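PDB 7DRQ: Uly1 from Catenovulum maritimum, which is an ulvan lyase of polysaccharide lyase family 24, which probably cleaves the marine polysaccharide ulvan by beta-elimination. Local coordinates for residues K267-Q278 against F349-G357. Numbering follows the deposited sequence.
Sequences KYADGKIRIGFQ and FDWTVTENG. With CA (calcium ion), chain D.
Trp351 lies sandwiched between the side chain of Lys267 and the backbone of Gly276, and its indole is the chief wedge between two neighbouring blades of what is consistent with a beta-propeller. Such blades pack face to face: here the hairpin 267-278 of one antiparallel sheet meets the strand at 350-353 of the next, with no backbone hydrogen bond between them. Over one indole face runs the extended Lys267 chain, its CD 4.2 Å from the centroid of the Trp351 six-membered ring. On the opposite face Gly276 CA approaches the Trp351 five-membered ring, 3.7 Å from its centroid, close packing made possible by the missing side chain. A chi1 of 64° carries the Trp351 indole off its strand into the gap between Lys267 and Gly276. The indole NE1 is satisfied by Lys265 O, in the same strand as Lys267.

Having crossed the indole, Lys267 NZ is gripped twice: it donates to Trp351 O at 2.8 Å, nearly along the C=O axis, and forms a salt bridge with Asp350 OD1 on the syn side of the carboxylate. The ammonium also stands over the Trp351 five-membered ring in a cation-pi contact. Asp350 OD2 in turn accepts from Leu402 N, which helps fix the carboxylate.

Either side of Trp351, smaller contacts extend the interface. Gln278 CG lies over one face of the Phe349 ring, its amide tilted 24° from that ring, while Gln278 NE2 is hydrogen-bonded to Gly292 O. At the hairpin end, Val353 packs on Ala269 CB and against one face of the Arg274 guanidinium, Val353 CG1 lying 4.1 Å from that plane, over its centre. The type I' turn positions that guanidinium: Arg274 NE donates to Ala269 O at 2.7 Å, and Arg274 NH2 reaches Asp270 O at 3.1 Å.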
loop_
_atom_site.group_PDB
_atom_site.type_symbol
_atom_site.label_atom_id
_atom_site.label_comp_id
_atom_site.label_asym_id
_atom_site.label_seq_id
_atom_site.Cartn_x
_atom_site.Cartn_y
_atom_site.Cartn_z
ATOM N N LYS A 267 -3.179 8.146 5.422
ATOM C CA LYS A 267 -1.876 8.764 5.233
ATOM C C LYS A 267 -1.690 9.843 6.278
ATOM O O LYS A 267 -2.656 10.373 6.829
ATOM C CB LYS A 267 -1.724 9.410 3.850
ATOM C CG LYS A 267 -1.954 8.487 2.678
ATOM C CD LYS A 267 -1.819 9.277 1.366
ATOM C CE LYS A 267 -2.296 8.453 0.186
ATOM N NZ LYS A 267 -1.893 9.080 -1.127
ATOM N N TYR A 268 -0.430 10.187 6.530
ATOM C CA TYR A 268 -0.115 11.396 7.272
ATOM C C TYR A 268 0.087 12.502 6.248
ATOM O O TYR A 268 0.966 12.397 5.382
ATOM C CB TYR A 268 1.131 11.206 8.129
ATOM C CG TYR A 268 1.399 12.336 9.086
ATOM C CD1 TYR A 268 0.754 12.398 10.320
ATOM C CD2 TYR A 268 2.324 13.323 8.776
ATOM C CE1 TYR A 268 1.014 13.432 11.212
ATOM C CE2 TYR A 268 2.588 14.348 9.651
ATOM C CZ TYR A 268 1.950 14.401 10.866
ATOM O OH TYR A 268 2.255 15.439 11.717
ATOM N N ALA A 269 -0.750 13.530 6.313
ATOM C CA ALA A 269 -0.781 14.558 5.277
ATOM C C ALA A 269 -1.061 15.892 5.940
ATOM O O ALA A 269 -1.959 15.982 6.788
ATOM C CB ALA A 269 -1.859 14.260 4.227
ATOM N N ASP A 270 -0.290 16.911 5.563
ATOM C CA ASP A 270 -0.363 18.239 6.169
ATOM C C ASP A 270 -0.519 18.150 7.686
ATOM O O ASP A 270 -1.438 18.721 8.275
ATOM C CB ASP A 270 -1.493 19.068 5.561
ATOM C CG ASP A 270 -1.387 20.551 5.920
ATOM O OD1 ASP A 270 -0.259 20.981 6.238
ATOM O OD2 ASP A 270 -2.416 21.272 5.904
ATOM N N GLY A 271 0.385 17.391 8.315
ATOM C CA GLY A 271 0.474 17.348 9.765
ATOM C C GLY A 271 -0.622 16.593 10.483
ATOM O O GLY A 271 -0.750 16.737 11.707
ATOM N N LYS A 272 -1.427 15.802 9.779
ATOM C CA LYS A 272 -2.528 15.090 10.414
ATOM C C LYS A 272 -2.676 13.696 9.827
ATOM O O LYS A 272 -2.375 13.453 8.661
ATOM C CB LYS A 272 -3.863 15.823 10.255
ATOM C CG LYS A 272 -3.873 17.232 10.823
ATOM C CD LYS A 272 -5.236 17.901 10.655
ATOM C CE LYS A 272 -5.153 19.357 11.124
ATOM N NZ LYS A 272 -6.445 20.060 10.939
ATOM N N ILE A 273 -3.171 12.790 10.653
ATOM C CA ILE A 273 -3.587 11.474 10.195
ATOM C C ILE A 273 -4.947 11.612 9.521
ATOM O O ILE A 273 -5.874 12.177 10.104
ATOM C CB ILE A 273 -3.645 10.499 11.378
ATOM C CG1 ILE A 273 -2.232 10.221 11.885
ATOM C CG2 ILE A 273 -4.330 9.222 10.988
ATOM C CD1 ILE A 273 -2.203 9.575 13.265
ATOM N N ARG A 274 -5.059 11.139 8.276
ATOM C CA ARG A 274 -6.308 11.254 7.521
ATOM C C ARG A 274 -6.554 9.979 6.722
ATOM O O ARG A 274 -5.701 9.093 6.637
ATOM C CB ARG A 274 -6.302 12.471 6.573
ATOM C CG ARG A 274 -5.432 13.641 7.016
ATOM C CD ARG A 274 -5.523 14.844 6.066
ATOM N NE ARG A 274 -4.692 15.945 6.557
ATOM C CZ ARG A 274 -5.141 17.172 6.831
ATOM N NH1 ARG A 274 -6.420 17.485 6.631
ATOM N NH2 ARG A 274 -4.299 18.090 7.300
ATOM N N ILE A 275 -7.746 9.880 6.132
ATOM C CA ILE A 275 -8.096 8.739 5.294
ATOM C C ILE A 275 -8.941 9.214 4.116
ATOM O O ILE A 275 -9.755 10.134 4.243
ATOM C CB ILE A 275 -8.842 7.659 6.113
ATOM C CG1 ILE A 275 -8.935 6.340 5.333
ATOM C CG2 ILE A 275 -10.213 8.182 6.542
ATOM C CD1 ILE A 275 -9.521 5.174 6.157
ATOM N N GLY A 276 -8.711 8.611 2.960
ATOM C CA GLY A 276 -9.613 8.754 1.828
ATOM C C GLY A 276 -9.977 7.367 1.351
ATOM O O GLY A 276 -9.154 6.454 1.395
ATOM N N PHE A 277 -11.230 7.200 0.935
ATOM C CA PHE A 277 -11.637 5.851 0.566
ATOM C C PHE A 277 -12.880 5.889 -0.308
ATOM O O PHE A 277 -13.563 6.910 -0.421
ATOM C CB PHE A 277 -11.879 4.973 1.815
ATOM C CG PHE A 277 -13.005 5.439 2.696
ATOM C CD1 PHE A 277 -12.767 6.344 3.723
ATOM C CD2 PHE A 277 -14.297 4.934 2.532
ATOM C CE1 PHE A 277 -13.797 6.768 4.554
ATOM C CE2 PHE A 277 -15.343 5.352 3.370
ATOM C CZ PHE A 277 -15.086 6.263 4.383
ATOM N N GLN A 278 -13.141 4.752 -0.949
ATOM C CA GLN A 278 -14.415 4.460 -1.584
ATOM C C GLN A 278 -15.033 3.245 -0.902
ATOM O O GLN A 278 -14.370 2.513 -0.169
ATOM C CB GLN A 278 -14.236 4.233 -3.101
ATOM C CG GLN A 278 -13.493 5.410 -3.740
ATOM C CD GLN A 278 -13.481 5.382 -5.261
ATOM O OE1 GLN A 278 -12.670 4.686 -5.880
ATOM N NE2 GLN A 278 -14.379 6.148 -5.871
ATOM N N PHE A 349 -8.104 5.107 -7.322
ATOM C CA PHE A 349 -8.459 6.118 -6.335
ATOM C C PHE A 349 -7.232 6.521 -5.531
ATOM O O PHE A 349 -6.446 5.667 -5.107
ATOM C CB PHE A 349 -9.542 5.617 -5.381
ATOM C CG PHE A 349 -9.793 6.555 -4.247
ATOM C CD1 PHE A 349 -10.494 7.733 -4.456
ATOM C CD2 PHE A 349 -9.272 6.302 -2.978
ATOM C CE1 PHE A 349 -10.719 8.623 -3.401
ATOM C CE2 PHE A 349 -9.482 7.193 -1.930
ATOM C CZ PHE A 349 -10.208 8.348 -2.139
ATOM N N ASP A 350 -7.073 7.824 -5.319
ATOM C CA ASP A 350 -6.007 8.306 -4.451
ATOM C C ASP A 350 -6.369 9.708 -3.991
ATOM O O ASP A 350 -7.296 10.330 -4.513
ATOM C CB ASP A 350 -4.646 8.284 -5.158
ATOM C CG ASP A 350 -3.480 8.269 -4.177
ATOM O OD1 ASP A 350 -3.711 8.030 -2.970
ATOM O OD2 ASP A 350 -2.335 8.502 -4.619
ATOM N N TRP A 351 -5.611 10.206 -3.010
ATOM C CA TRP A 351 -5.873 11.511 -2.419
ATOM C C TRP A 351 -4.591 12.020 -1.771
ATOM O O TRP A 351 -3.669 11.253 -1.487
ATOM C CB TRP A 351 -7.002 11.438 -1.383
ATOM C CG TRP A 351 -6.616 10.585 -0.239
ATOM C CD1 TRP A 351 -6.696 9.224 -0.164
ATOM C CD2 TRP A 351 -6.020 11.026 0.981
ATOM N NE1 TRP A 351 -6.203 8.793 1.047
ATOM C CE2 TRP A 351 -5.781 9.880 1.767
ATOM C CE3 TRP A 351 -5.665 12.282 1.487
ATOM C CZ2 TRP A 351 -5.208 9.952 3.041
ATOM C CZ3 TRP A 351 -5.091 12.355 2.749
ATOM C CH2 TRP A 351 -4.868 11.193 3.513
ATOM N N THR A 352 -4.556 13.322 -1.516
ATOM C CA THR A 352 -3.479 13.909 -0.731
ATOM C C THR A 352 -3.975 15.241 -0.189
ATOM O O THR A 352 -5.013 15.755 -0.614
ATOM C CB THR A 352 -2.199 14.080 -1.565
ATOM O OG1 THR A 352 -1.122 14.495 -0.715
ATOM C CG2 THR A 352 -2.415 15.130 -2.645
ATOM N N VAL A 353 -3.249 15.768 0.793
ATOM C CA VAL A 353 -3.440 17.129 1.275
ATOM C C VAL A 353 -2.070 17.785 1.292
ATOM O O VAL A 353 -1.127 17.228 1.862
ATOM C CB VAL A 353 -4.086 17.180 2.683
ATOM C CG1 VAL A 353 -4.283 18.642 3.123
ATOM C CG2 VAL A 353 -5.410 16.422 2.703
ATOM N N THR A 354 -1.951 18.948 0.655
ATOM C CA THR A 354 -0.663 19.633 0.595
ATOM C C THR A 354 -0.347 20.316 1.924
ATOM O O THR A 354 -1.196 20.455 2.806
ATOM C CB THR A 354 -0.649 20.702 -0.491
ATOM O OG1 THR A 354 -1.485 21.789 -0.059
ATOM C CG2 THR A 354 -1.162 20.149 -1.834
ATOM N N GLU A 355 0.900 20.777 2.045
ATOM C CA GLU A 355 1.330 21.531 3.218
ATOM C C GLU A 355 0.583 22.850 3.390
ATOM O O GLU A 355 0.742 23.495 4.436
ATOM C CB GLU A 355 2.843 21.804 3.147
ATOM C CG GLU A 355 3.208 22.876 2.136
ATOM C CD GLU A 355 4.690 23.211 2.131
ATOM O OE1 GLU A 355 5.485 22.429 2.693
ATOM O OE2 GLU A 355 5.052 24.262 1.566
ATOM N N ASN A 356 -0.212 23.272 2.406
ATOM C CA ASN A 356 -1.054 24.454 2.531
ATOM C C ASN A 356 -2.523 24.097 2.702
ATOM O O ASN A 356 -3.391 24.975 2.602
ATOM C CB ASN A 356 -0.862 25.363 1.319
ATOM C CG ASN A 356 0.551 25.856 1.218
ATOM O OD1 ASN A 356 1.179 26.081 2.233
ATOM N ND2 ASN A 356 1.079 25.978 -0.007
ATOM N N GLY A 357 -2.817 22.836 2.983
ATOM C CA GLY A 357 -4.180 22.451 3.290
ATOM C C GLY A 357 -5.045 22.202 2.084
ATOM O O GLY A 357 -6.250 21.991 2.254
HETATM CA CA CA D . 1.490 27.943 3.804
HETATM O O HOH W 1 -0.169 7.375 -3.526
HETATM O O HOH W 2 1.206 16.672 3.106
HETATM O O HOH W 3 1.972 25.955 5.231
HETATM O O HOH W 4 -0.418 28.791 2.288
HETATM O O HOH W 5 2.593 28.985 1.891
#